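Cytochrome P450 (Zobellia galactanivorans, PDB 6G5Q) is a haem protein of the cytochrome P450 family, with its iron protoporphyrin held inside a mostly helical fold that also carries two small beta sheets. Local coordinates at residues G55-P60 and T268-V273; N231-L236 and I378-N383; R272-D277 and A287-S292. All coordinates share one frame; numbering follows the deposited sequence.

Interaction 1 of 3, residues G55-P60 and T268-V273. With HEM (protoporphyrin IX containing Fe), chain D.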
loop_
_atom_site.group_PDB
_atom_site.type_symbol
_atom_site.label_atom_id
_atom_site.label_comp_id
_atom_site.label_asym_id
_atom_site.label_seq_id
_atom_site.Cartn_x
_atom_site.Cartn_y
_atom_site.Cartn_z
ATOM N N GLY A 55 -11.372 -13.228 1.795
ATOM C CA GLY A 55 -11.049 -12.594 3.077
ATOM C C GLY A 55 -10.129 -13.404 3.977
ATOM O O GLY A 55 -9.620 -12.886 4.965
ATOM N N ARG A 56 -9.906 -14.667 3.640
ATOM C CA ARG A 56 -9.087 -15.519 4.501
ATOM C C ARG A 56 -7.583 -15.164 4.511
ATOM O O ARG A 56 -6.933 -15.293 5.580
ATOM C CB ARG A 56 -9.300 -17.014 4.220
ATOM C CG ARG A 56 -8.996 -17.867 5.454
ATOM C CD ARG A 56 -9.038 -19.377 5.221
ATOM N NE ARG A 56 -8.240 -20.009 6.287
ATOM C CZ ARG A 56 -7.742 -21.252 6.264
ATOM N NH1 ARG A 56 -7.961 -22.095 5.241
ATOM N NH2 ARG A 56 -7.023 -21.653 7.307
ATOM N N ILE A 57 -7.025 -14.723 3.364
ATOM C CA ILE A 57 -5.581 -14.409 3.320
ATOM C C ILE A 57 -5.245 -13.077 3.992
ATOM O O ILE A 57 -4.100 -12.841 4.341
ATOM C CB ILE A 57 -4.943 -14.457 1.907
ATOM C CG1 ILE A 57 -5.469 -13.304 1.030
ATOM C CG2 ILE A 57 -5.042 -15.863 1.294
ATOM C CD1 ILE A 57 -5.098 -13.414 -0.413
ATOM N N VAL A 58 -6.241 -12.212 4.196
ATOM C CA VAL A 58 -5.997 -10.940 4.902
ATOM C C VAL A 58 -5.718 -11.150 6.412
ATOM O O VAL A 58 -6.231 -12.095 7.023
ATOM C CB VAL A 58 -7.139 -9.926 4.658
ATOM C CG1 VAL A 58 -6.816 -8.566 5.280
ATOM C CG2 VAL A 58 -7.399 -9.777 3.154
ATOM N N ILE A 59 -4.879 -10.288 6.985
ATOM C CA ILE A 59 -4.601 -10.307 8.412
ATOM C C ILE A 59 -4.691 -8.907 9.002
ATOM O O ILE A 59 -3.777 -8.096 8.798
ATOM C CB ILE A 59 -3.219 -10.900 8.729
ATOM C CG1 ILE A 59 -3.144 -12.350 8.253
ATOM C CG2 ILE A 59 -2.916 -10.773 10.231
ATOM C CD1 ILE A 59 -1.735 -12.760 7.903
ATOM N N PRO A 60 -5.750 -8.625 9.774
ATOM C CA PRO A 60 -6.693 -9.636 10.279
ATOM C C PRO A 60 -7.672 -10.189 9.243
ATOM O O PRO A 60 -8.006 -9.480 8.283
ATOM C CB PRO A 60 -7.457 -8.872 11.372
ATOM C CG PRO A 60 -7.424 -7.434 10.930
ATOM C CD PRO A 60 -6.103 -7.259 10.225
ATOM N N THR A 268 2.422 -4.358 5.988
ATOM C CA THR A 268 3.346 -5.108 6.818
ATOM C C THR A 268 3.496 -6.542 6.379
ATOM O O THR A 268 4.615 -7.068 6.314
ATOM C CB THR A 268 2.959 -4.974 8.302
ATOM O OG1 THR A 268 3.166 -3.612 8.727
ATOM C CG2 THR A 268 3.811 -5.912 9.161
ATOM N N GLN A 269 2.381 -7.165 6.050
ATOM C CA GLN A 269 2.359 -8.602 5.748
ATOM C C GLN A 269 1.081 -8.908 5.009
ATOM O O GLN A 269 0.139 -8.122 5.028
ATOM C CB GLN A 269 2.447 -9.470 7.036
ATOM C CG GLN A 269 1.263 -9.284 7.978
ATOM C CD GLN A 269 1.408 -9.978 9.335
ATOM O OE1 GLN A 269 2.123 -10.968 9.491
ATOM N NE2 GLN A 269 0.721 -9.435 10.336
ATOM N N MET A 270 1.056 -10.072 4.378
ATOM C CA MET A 270 -0.122 -10.604 3.748
ATOM C C MET A 270 -0.070 -12.111 3.929
ATOM O O MET A 270 1.008 -12.753 3.802
ATOM C CB MET A 270 -0.129 -10.273 2.260
ATOM C CG MET A 270 -1.446 -10.589 1.575
ATOM S SD MET A 270 -2.856 -9.988 2.529
ATOM C CE MET A 270 -2.750 -8.213 2.284
ATOM N N GLY A 271 -1.243 -12.678 4.187
ATOM C CA GLY A 271 -1.352 -14.114 4.359
ATOM C C GLY A 271 -1.421 -14.908 3.078
ATOM O O GLY A 271 -1.706 -14.360 2.004
ATOM N N ARG A 272 -1.108 -16.203 3.223
ATOM C CA ARG A 272 -1.391 -17.245 2.243
ATOM C C ARG A 272 -2.012 -18.455 2.979
ATOM O O ARG A 272 -1.809 -18.629 4.186
ATOM C CB ARG A 272 -0.117 -17.674 1.533
ATOM C CG ARG A 272 0.569 -16.604 0.731
ATOM C CD ARG A 272 -0.221 -16.288 -0.532
ATOM N NE ARG A 272 0.539 -15.472 -1.479
ATOM C CZ ARG A 272 0.513 -14.129 -1.542
ATOM N NH1 ARG A 272 -0.227 -13.428 -0.692
ATOM N NH2 ARG A 272 1.252 -13.498 -2.459
ATOM N N VAL A 273 -2.762 -19.287 2.262
ATOM C CA VAL A 273 -3.213 -20.553 2.837
ATOM C C VAL A 273 -2.351 -21.722 2.343
ATOM O O VAL A 273 -2.163 -21.899 1.105
ATOM C CB VAL A 273 -4.718 -20.801 2.612
ATOM C CG1 VAL A 273 -5.085 -22.245 2.950
ATOM C CG2 VAL A 273 -5.541 -19.823 3.451
HETATM C CHA HEM D . -0.887 -5.830 -4.134
HETATM C CHB HEM D . 1.719 -2.836 -1.307
HETATM C CHC HEM D . -0.633 0.951 -3.067
HETATM C CHD HEM D . -3.497 -2.017 -5.488
HETATM C C1A HEM D . 0.024 -5.334 -3.218
HETATM C C2A HEM D . 0.948 -6.115 -2.462
HETATM C C3A HEM D . 1.660 -5.258 -1.691
HETATM C C4A HEM D . 1.210 -3.957 -1.943
HETATM C CMA HEM D . 2.757 -5.606 -0.735
HETATM C CAA HEM D . 1.205 -7.613 -2.475
HETATM C CBA HEM D . -0.040 -8.343 -1.973
HETATM C CGA HEM D . 0.111 -9.841 -1.957
HETATM O O1A HEM D . -0.921 -10.542 -1.757
HETATM O O2A HEM D . 1.228 -10.398 -2.164
HETATM C C1B HEM D . 1.288 -1.549 -1.577
HETATM C C2B HEM D . 1.934 -0.429 -1.019
HETATM C C3B HEM D . 1.294 0.675 -1.497
HETATM C C4B HEM D . 0.227 0.131 -2.380
HETATM C CMB HEM D . 3.072 -0.481 -0.041
HETATM C CAB HEM D . 1.497 2.118 -1.169
HETATM C CBB HEM D . 2.673 2.701 -0.979
HETATM C C1C HEM D . -1.631 0.481 -3.882
HETATM C C2C HEM D . -2.572 1.311 -4.544
HETATM C C3C HEM D . -3.433 0.444 -5.209
HETATM C C4C HEM D . -2.955 -0.885 -4.952
HETATM C CMC HEM D . -2.592 2.849 -4.487
HETATM C CAC HEM D . -4.558 0.765 -6.096
HETATM C CBC HEM D . -5.040 1.984 -6.247
HETATM C C1D HEM D . -2.967 -3.300 -5.357
HETATM C C2D HEM D . -3.527 -4.456 -6.099
HETATM C C3D HEM D . -2.790 -5.519 -5.735
HETATM C C4D HEM D . -1.819 -5.004 -4.744
HETATM C CMD HEM D . -4.685 -4.446 -7.083
HETATM C CAD HEM D . -3.034 -6.951 -6.205
HETATM C CBD HEM D . -2.183 -7.321 -7.424
HETATM C CGD HEM D . -2.428 -8.778 -7.813
HETATM O O1D HEM D . -2.971 -9.548 -6.991
HETATM O O2D HEM D . -2.083 -9.250 -8.943
HETATM N NA HEM D . 0.198 -4.015 -2.852
HETATM N NB HEM D . 0.302 -1.181 -2.400
HETATM N NC HEM D . -1.896 -0.819 -4.116
HETATM N ND HEM D . -1.957 -3.670 -4.581
HETATM FE FE HEM D . -0.874 -2.500 -3.538
HETATM O O HOH W 1 -2.656 -7.915 5.821
#
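I57 and G271 meet at the dense centre of this contact, where loop 55-60 lies almost antiparallel to strand 270-273. G271 N donates to I57 O at 2.9 Å, but the N-H points well off the acceptor (125°), making the bond weak. The loop can come this close because G271 has no side chain; the packing is also tight at the carbonyl of G271, where I57 CB is 3.2 Å from G271 O. M270 begins by pointing away from the loop, yet bends at chi2 and chi3 until its SD lies 3.6 Å from I57 O. I59 adds a further contact: chi1 of -61° sets CG1 beside its own backbone N, and CD1 comes to rest 3.7 Å from G271 N. In P450 terms a piece of the B-C loop is laid over the strand that follows helix K, here helix 253-264, and this strand supplies an arginine to the haem. R272 turns its guanidinium edge to one propionate, NH1 reaching HEM O1A at 3.2 Å and NH2 reaching HEM O2A at 3.1 Å. NH1 also donates to G271 O, which lies near the guanidinium plane although the N-H arrives from above the carbonyl plane; this second bond probably fixes the rotation of the group. H80 and R84 add further bonds to the haem, and 6-O-methyl-beta-D-galactopyranose touches both V58 and M270. The looser, watered side is at I59 and Q269, where a water donates to both carbonyl oxygens, bridging the two backbones where no direct bond joins these residues. R56, though partly exposed, still packs on V273: the extended chain crosses it at about a right angle, with V273 CG2 3.6 Å above one face of the guanidinium, offset toward its rim, while D27 and D288 hold the polar end of R56.

Interaction 2 of 3, residues N231-L236 and I378-N383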
loop_
_atom_site.group_PDB
_atom_site.type_symbol
_atom_site.label_atom_id
_atom_site.label_comp_id
_atom_site.label_asym_id
_atom_site.label_seq_id
_atom_site.Cartn_x
_atom_site.Cartn_y
_atom_site.Cartn_z
ATOM N N ASN A 231 4.511 9.291 6.585
ATOM C CA ASN A 231 5.857 8.926 7.048
ATOM C C ASN A 231 7.020 9.660 6.343
ATOM O O ASN A 231 8.048 9.923 6.958
ATOM C CB ASN A 231 6.040 7.423 7.023
ATOM C CG ASN A 231 5.122 6.731 8.003
ATOM O OD1 ASN A 231 4.533 7.409 8.834
ATOM N ND2 ASN A 231 4.945 5.402 7.892
ATOM N N SER A 232 6.819 10.027 5.075
ATOM C CA SER A 232 7.797 10.764 4.301
ATOM C C SER A 232 7.979 12.170 4.818
ATOM O O SER A 232 9.102 12.687 4.876
ATOM C CB SER A 232 7.340 10.841 2.859
ATOM O OG SER A 232 7.421 9.546 2.316
ATOM N N ILE A 233 6.858 12.809 5.137
ATOM C CA ILE A 233 6.890 14.157 5.694
ATOM C C ILE A 233 7.568 14.148 7.079
ATOM O O ILE A 233 8.468 14.965 7.345
ATOM C CB ILE A 233 5.487 14.787 5.710
ATOM C CG1 ILE A 233 4.982 14.912 4.270
ATOM C CG2 ILE A 233 5.501 16.156 6.389
ATOM C CD1 ILE A 233 3.492 15.099 4.156
ATOM N N ALA A 234 7.182 13.197 7.922
ATOM C CA ALA A 234 7.819 13.050 9.215
ATOM C C ALA A 234 9.343 12.944 9.035
ATOM O O ALA A 234 10.122 13.672 9.686
ATOM C CB ALA A 234 7.277 11.828 9.934
ATOM N N TYR A 235 9.761 12.067 8.121
ATOM C CA TYR A 235 11.174 11.844 7.925
ATOM C C TYR A 235 11.889 13.117 7.406
ATOM O O TYR A 235 12.968 13.472 7.886
ATOM C CB TYR A 235 11.398 10.627 7.025
ATOM C CG TYR A 235 12.812 10.574 6.479
ATOM C CD1 TYR A 235 13.852 9.896 7.180
ATOM C CD2 TYR A 235 13.121 11.214 5.277
ATOM C CE1 TYR A 235 15.150 9.877 6.672
ATOM C CE2 TYR A 235 14.399 11.215 4.781
ATOM C CZ TYR A 235 15.402 10.554 5.472
ATOM O OH TYR A 235 16.648 10.591 4.919
ATOM N N LEU A 236 11.303 13.804 6.432
ATOM C CA LEU A 236 11.915 15.023 5.952
ATOM C C LEU A 236 11.962 16.090 7.047
ATOM O O LEU A 236 12.898 16.892 7.084
ATOM C CB LEU A 236 11.196 15.571 4.731
ATOM C CG LEU A 236 11.280 14.729 3.479
ATOM C CD1 LEU A 236 10.358 15.334 2.449
ATOM C CD2 LEU A 236 12.711 14.612 2.992
ATOM N N ILE A 378 -0.414 13.502 13.665
ATOM C CA ILE A 378 0.844 14.161 13.834
ATOM C C ILE A 378 0.662 15.559 13.274
ATOM O O ILE A 378 0.179 15.760 12.137
ATOM C CB ILE A 378 2.016 13.395 13.146
ATOM C CG1 ILE A 378 3.348 14.147 13.272
ATOM C CG2 ILE A 378 1.703 13.064 11.686
ATOM C CD1 ILE A 378 4.557 13.241 13.213
ATOM N N GLN A 379 1.042 16.530 14.100
ATOM C CA GLN A 379 0.773 17.915 13.801
ATOM C C GLN A 379 2.101 18.467 13.355
ATOM O O GLN A 379 3.090 18.312 14.078
ATOM C CB GLN A 379 0.269 18.615 15.069
ATOM C CG GLN A 379 -0.123 20.055 14.806
ATOM C CD GLN A 379 -1.538 20.170 14.263
ATOM O OE1 GLN A 379 -2.389 19.293 14.499
ATOM N NE2 GLN A 379 -1.803 21.260 13.539
ATOM N N ILE A 380 2.151 19.099 12.178
ATOM C CA ILE A 380 3.436 19.529 11.655
ATOM C C ILE A 380 3.348 20.931 11.094
ATOM O O ILE A 380 2.411 21.245 10.384
ATOM C CB ILE A 380 3.972 18.559 10.568
ATOM C CG1 ILE A 380 4.164 17.149 11.142
ATOM C CG2 ILE A 380 5.268 19.094 9.978
ATOM C CD1 ILE A 380 4.944 16.181 10.270
ATOM N N LYS A 381 4.344 21.760 11.385
ATOM C CA LYS A 381 4.393 23.104 10.829
ATOM C C LYS A 381 5.268 23.153 9.566
ATOM O O LYS A 381 6.364 22.610 9.567
ATOM C CB LYS A 381 4.940 24.074 11.885
ATOM C CG LYS A 381 5.031 25.511 11.387
ATOM C CD LYS A 381 5.511 26.515 12.410
ATOM C CE LYS A 381 5.394 27.916 11.816
ATOM N NZ LYS A 381 5.788 28.950 12.813
ATOM N N PHE A 382 4.806 23.828 8.512
ATOM C CA PHE A 382 5.591 23.984 7.286
ATOM C C PHE A 382 6.086 25.427 7.176
ATOM O O PHE A 382 5.267 26.352 7.200
ATOM C CB PHE A 382 4.750 23.654 6.030
ATOM C CG PHE A 382 4.312 22.204 5.908
ATOM C CD1 PHE A 382 3.743 21.512 6.978
ATOM C CD2 PHE A 382 4.419 21.541 4.679
ATOM C CE1 PHE A 382 3.344 20.185 6.852
ATOM C CE2 PHE A 382 4.012 20.205 4.535
ATOM C CZ PHE A 382 3.477 19.528 5.630
ATOM N N ASN A 383 7.402 25.640 7.030
ATOM C CA ASN A 383 7.947 26.999 6.820
ATOM C C ASN A 383 8.367 27.141 5.374
ATOM O O ASN A 383 9.006 26.248 4.848
ATOM C CB ASN A 383 9.157 27.267 7.733
ATOM C CG ASN A 383 8.921 26.839 9.166
ATOM O OD1 ASN A 383 7.964 27.269 9.809
ATOM N ND2 ASN A 383 9.780 25.957 9.664
#
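A chi1 of -62° puts CG1 of I233 beside the backbone N and leaves CG2 anti to it, and this CG2 methyl meets both I380 and F382. I380 answers with an extended outer chain (chi2 -168°), so that CD1 is its leading atom and stops 3.9 Å from I233 CG2. F382 offers the far end of its ring, CZ lying 4.0 Å from I233 CG2; the methyl approaches obliquely, and the two side chains run at about a right angle. One methyl thus touches both partners, which come to it from clearly different directions, roughly perpendicular to each other. The helix is the second half of the long central helix of the P450 fold, and the strand belongs to the antiparallel sheet at the C-terminal end, crossed by the helix at 57°. The axes come within 10.3 Å, a separation spanned mainly by side chains. Toward the start of the strand the fit relaxes: A234 CB and I378 CD1 are 4.5 Å apart, and I380 CD1 lies 4.4 Å from A234 CA. V122 and F126 of helix 122-139 close over I233, as does L347 of helix 333-350, and F354 packs edge-to-face with F382.

Interaction 3 of 3, residues R272-D277 and A287-S292. With HEM (protoporphyrin IX containing Fe), chain D.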
loop_
_atom_site.group_PDB
_atom_site.type_symbol
_atom_site.label_atom_id
_atom_site.label_comp_id
_atom_site.label_asym_id
_atom_site.label_seq_id
_atom_site.Cartn_x
_atom_site.Cartn_y
_atom_site.Cartn_z
ATOM N N ARG A 272 -1.108 -16.203 3.223
ATOM C CA ARG A 272 -1.391 -17.245 2.243
ATOM C C ARG A 272 -2.012 -18.455 2.979
ATOM O O ARG A 272 -1.809 -18.629 4.186
ATOM C CB ARG A 272 -0.117 -17.674 1.533
ATOM C CG ARG A 272 0.569 -16.604 0.731
ATOM C CD ARG A 272 -0.221 -16.288 -0.532
ATOM N NE ARG A 272 0.539 -15.472 -1.479
ATOM C CZ ARG A 272 0.513 -14.129 -1.542
ATOM N NH1 ARG A 272 -0.227 -13.428 -0.692
ATOM N NH2 ARG A 272 1.252 -13.498 -2.459
ATOM N N VAL A 273 -2.762 -19.287 2.262
ATOM C CA VAL A 273 -3.213 -20.553 2.837
ATOM C C VAL A 273 -2.351 -21.722 2.343
ATOM O O VAL A 273 -2.163 -21.899 1.105
ATOM C CB VAL A 273 -4.718 -20.801 2.612
ATOM C CG1 VAL A 273 -5.085 -22.245 2.950
ATOM C CG2 VAL A 273 -5.541 -19.823 3.451
ATOM N N VAL A 274 -1.836 -22.495 3.319
ATOM C CA VAL A 274 -0.953 -23.633 3.072
ATOM C C VAL A 274 -1.793 -24.803 2.552
ATOM O O VAL A 274 -2.739 -25.221 3.206
ATOM C CB VAL A 274 -0.202 -24.051 4.365
ATOM C CG1 VAL A 274 0.974 -24.968 4.038
ATOM C CG2 VAL A 274 0.310 -22.831 5.124
ATOM N N THR A 275 -1.465 -25.317 1.372
ATOM C CA THR A 275 -2.295 -26.354 0.775
ATOM C C THR A 275 -1.918 -27.778 1.195
ATOM O O THR A 275 -2.775 -28.664 1.194
ATOM C CB THR A 275 -2.298 -26.304 -0.768
ATOM O OG1 THR A 275 -0.976 -26.565 -1.255
ATOM C CG2 THR A 275 -2.842 -24.941 -1.304
ATOM N N GLU A 276 -0.644 -28.010 1.512
ATOM C CA GLU A 276 -0.146 -29.355 1.879
ATOM C C GLU A 276 0.839 -29.214 3.036
ATOM O O GLU A 276 1.354 -28.115 3.249
ATOM C CB GLU A 276 0.502 -30.038 0.679
ATOM C CG GLU A 276 1.764 -29.371 0.157
ATOM C CD GLU A 276 2.168 -29.852 -1.246
ATOM O OE1 GLU A 276 1.707 -30.943 -1.658
ATOM O OE2 GLU A 276 2.956 -29.154 -1.951
ATOM N N ASP A 277 1.084 -30.290 3.799
ATOM C CA ASP A 277 2.129 -30.281 4.854
ATOM C C ASP A 277 3.515 -29.958 4.280
ATOM O O ASP A 277 3.906 -30.523 3.227
ATOM C CB ASP A 277 2.214 -31.637 5.551
ATOM C CG ASP A 277 0.995 -31.954 6.390
ATOM O OD1 ASP A 277 0.252 -31.042 6.798
ATOM O OD2 ASP A 277 0.793 -33.147 6.661
ATOM N N ALA A 287 -1.101 -28.450 6.584
ATOM C CA ALA A 287 -2.092 -28.125 5.536
ATOM C C ALA A 287 -3.283 -27.429 6.138
ATOM O O ALA A 287 -3.638 -27.651 7.310
ATOM C CB ALA A 287 -2.553 -29.378 4.802
ATOM N N ASP A 288 -3.893 -26.565 5.337
ATOM C CA ASP A 288 -5.022 -25.739 5.765
ATOM C C ASP A 288 -4.713 -24.685 6.852
ATOM O O ASP A 288 -5.645 -24.047 7.346
ATOM C CB ASP A 288 -6.248 -26.609 6.135
ATOM C CG ASP A 288 -7.570 -25.929 5.807
ATOM O OD1 ASP A 288 -7.723 -25.421 4.671
ATOM O OD2 ASP A 288 -8.462 -25.897 6.688
ATOM N N SER A 289 -3.449 -24.457 7.225
ATOM C CA SER A 289 -3.187 -23.308 8.102
ATOM C C SER A 289 -2.752 -22.089 7.267
ATOM O O SER A 289 -2.591 -22.177 6.049
ATOM C CB SER A 289 -2.197 -23.632 9.234
ATOM O OG SER A 289 -0.933 -24.010 8.715
ATOM N N ARG A 290 -2.586 -20.950 7.926
ATOM C CA ARG A 290 -2.100 -19.734 7.248
ATOM C C ARG A 290 -0.636 -19.431 7.604
ATOM O O ARG A 290 -0.242 -19.561 8.772
ATOM C CB ARG A 290 -2.959 -18.526 7.625
ATOM C CG ARG A 290 -4.447 -18.707 7.321
ATOM C CD ARG A 290 -5.119 -17.363 7.338
ATOM N NE ARG A 290 -5.125 -16.815 8.689
ATOM C CZ ARG A 290 -5.515 -15.586 9.011
ATOM N NH1 ARG A 290 -5.904 -14.722 8.059
ATOM N NH2 ARG A 290 -5.482 -15.218 10.294
ATOM N N ILE A 291 0.147 -19.048 6.592
ATOM C CA ILE A 291 1.414 -18.339 6.819
ATOM C C ILE A 291 1.236 -16.855 6.482
ATOM O O ILE A 291 0.209 -16.477 5.887
ATOM C CB ILE A 291 2.544 -18.901 5.928
ATOM C CG1 ILE A 291 2.080 -18.888 4.476
ATOM C CG2 ILE A 291 2.982 -20.286 6.392
ATOM C CD1 ILE A 291 3.100 -18.306 3.552
ATOM N N SER A 292 2.201 -16.007 6.853
ATOM C CA SER A 292 2.234 -14.650 6.304
ATOM C C SER A 292 3.576 -14.340 5.649
ATOM O O SER A 292 4.622 -14.852 6.073
ATOM C CB SER A 292 1.846 -13.586 7.319
ATOM O OG SER A 292 2.901 -13.271 8.176
HETATM C CHA HEM D . -0.887 -5.830 -4.134
HETATM C CHB HEM D . 1.719 -2.836 -1.307
HETATM C CHC HEM D . -0.633 0.951 -3.067
HETATM C CHD HEM D . -3.497 -2.017 -5.488
HETATM C C1A HEM D . 0.024 -5.334 -3.218
HETATM C C2A HEM D . 0.948 -6.115 -2.462
HETATM C C3A HEM D . 1.660 -5.258 -1.691
HETATM C C4A HEM D . 1.210 -3.957 -1.943
HETATM C CMA HEM D . 2.757 -5.606 -0.735
HETATM C CAA HEM D . 1.205 -7.613 -2.475
HETATM C CBA HEM D . -0.040 -8.343 -1.973
HETATM C CGA HEM D . 0.111 -9.841 -1.957
HETATM O O1A HEM D . -0.921 -10.542 -1.757
HETATM O O2A HEM D . 1.228 -10.398 -2.164
HETATM C C1B HEM D . 1.288 -1.549 -1.577
HETATM C C2B HEM D . 1.934 -0.429 -1.019
HETATM C C3B HEM D . 1.294 0.675 -1.497
HETATM C C4B HEM D . 0.227 0.131 -2.380
HETATM C CMB HEM D . 3.072 -0.481 -0.041
HETATM C CAB HEM D . 1.497 2.118 -1.169
HETATM C CBB HEM D . 2.673 2.701 -0.979
HETATM C C1C HEM D . -1.631 0.481 -3.882
HETATM C C2C HEM D . -2.572 1.311 -4.544
HETATM C C3C HEM D . -3.433 0.444 -5.209
HETATM C C4C HEM D . -2.955 -0.885 -4.952
HETATM C CMC HEM D . -2.592 2.849 -4.487
HETATM C CAC HEM D . -4.558 0.765 -6.096
HETATM C CBC HEM D . -5.040 1.984 -6.247
HETATM C C1D HEM D . -2.967 -3.300 -5.357
HETATM C C2D HEM D . -3.527 -4.456 -6.099
HETATM C C3D HEM D . -2.790 -5.519 -5.735
HETATM C C4D HEM D . -1.819 -5.004 -4.744
HETATM C CMD HEM D . -4.685 -4.446 -7.083
HETATM C CAD HEM D . -3.034 -6.951 -6.205
HETATM C CBD HEM D . -2.183 -7.321 -7.424
HETATM C CGD HEM D . -2.428 -8.778 -7.813
HETATM O O1D HEM D . -2.971 -9.548 -6.991
HETATM O O2D HEM D . -2.083 -9.250 -8.943
HETATM N NA HEM D . 0.198 -4.015 -2.852
HETATM N NB HEM D . 0.302 -1.181 -2.400
HETATM N NC HEM D . -1.896 -0.819 -4.116
HETATM N ND HEM D . -1.957 -3.670 -4.581
HETATM FE FE HEM D . -0.874 -2.500 -3.538
HETATM O O HOH W 2 -6.114 -25.947 2.791
#
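Backbone bonds do most of the work between R272-V274 and S289-I291. R272 and I291 form an antiparallel hydrogen-bonded pair, with R272 N 3.0 Å from I291 O and the return bond from I291 N to R272 O. V274 N reaches S289 O at 2.9 Å, nearly straight at the hydrogen (170°), and D288 N returns to V274 O at 2.8 Å. V273 and R290, the non-hydrogen-bonded pair, lie between these bonds, and R290 CA adds a CA-H...O contact to R272 O at 3.3 Å. A side-chain bond adds to these further along, at the exposed end: D277 OD1 accepts from A287 N at 2.9 Å, met almost along its C-O bond. Apolar contacts are fewer. I291 CG1 stands between backbone N and carbonyl carbon (chi1 53°), where it and CD1 lie against R272 CB; I291 CG2 meets V274 CG2 at 3.9 Å. The charged end of R290 leads away to a salt bridge with D24. The strands flank the short hairpin 278-285 that P450s insert here, and within the mixed sheet strand 48-49 lies beyond 270-274, while 29-32 runs parallel to 290-293 on its other side.

In the fold
Chemistry follows position in this chain. Interaction 2 is buried and wholly apolar, tying a helix to the C-terminal antiparallel sheet; its centre is about 31 Å from that of interaction 1, on the opposite side of the chain's centre. Interactions 1 and 3 hold strand 270-274 in common and share R272 and V273: one lays a loop alongside the strand, the other pairs it with 290-293. Bonds such as R56 O to R290 NH1 join the two directly. Interaction 1 is largely buried beside the haem and relies on close fit, one weak direct bond and a bridging water, whereas interaction 3 runs from buried strands to an exposed end, held mostly by backbone bonds, with a carboxylate taking over at that end.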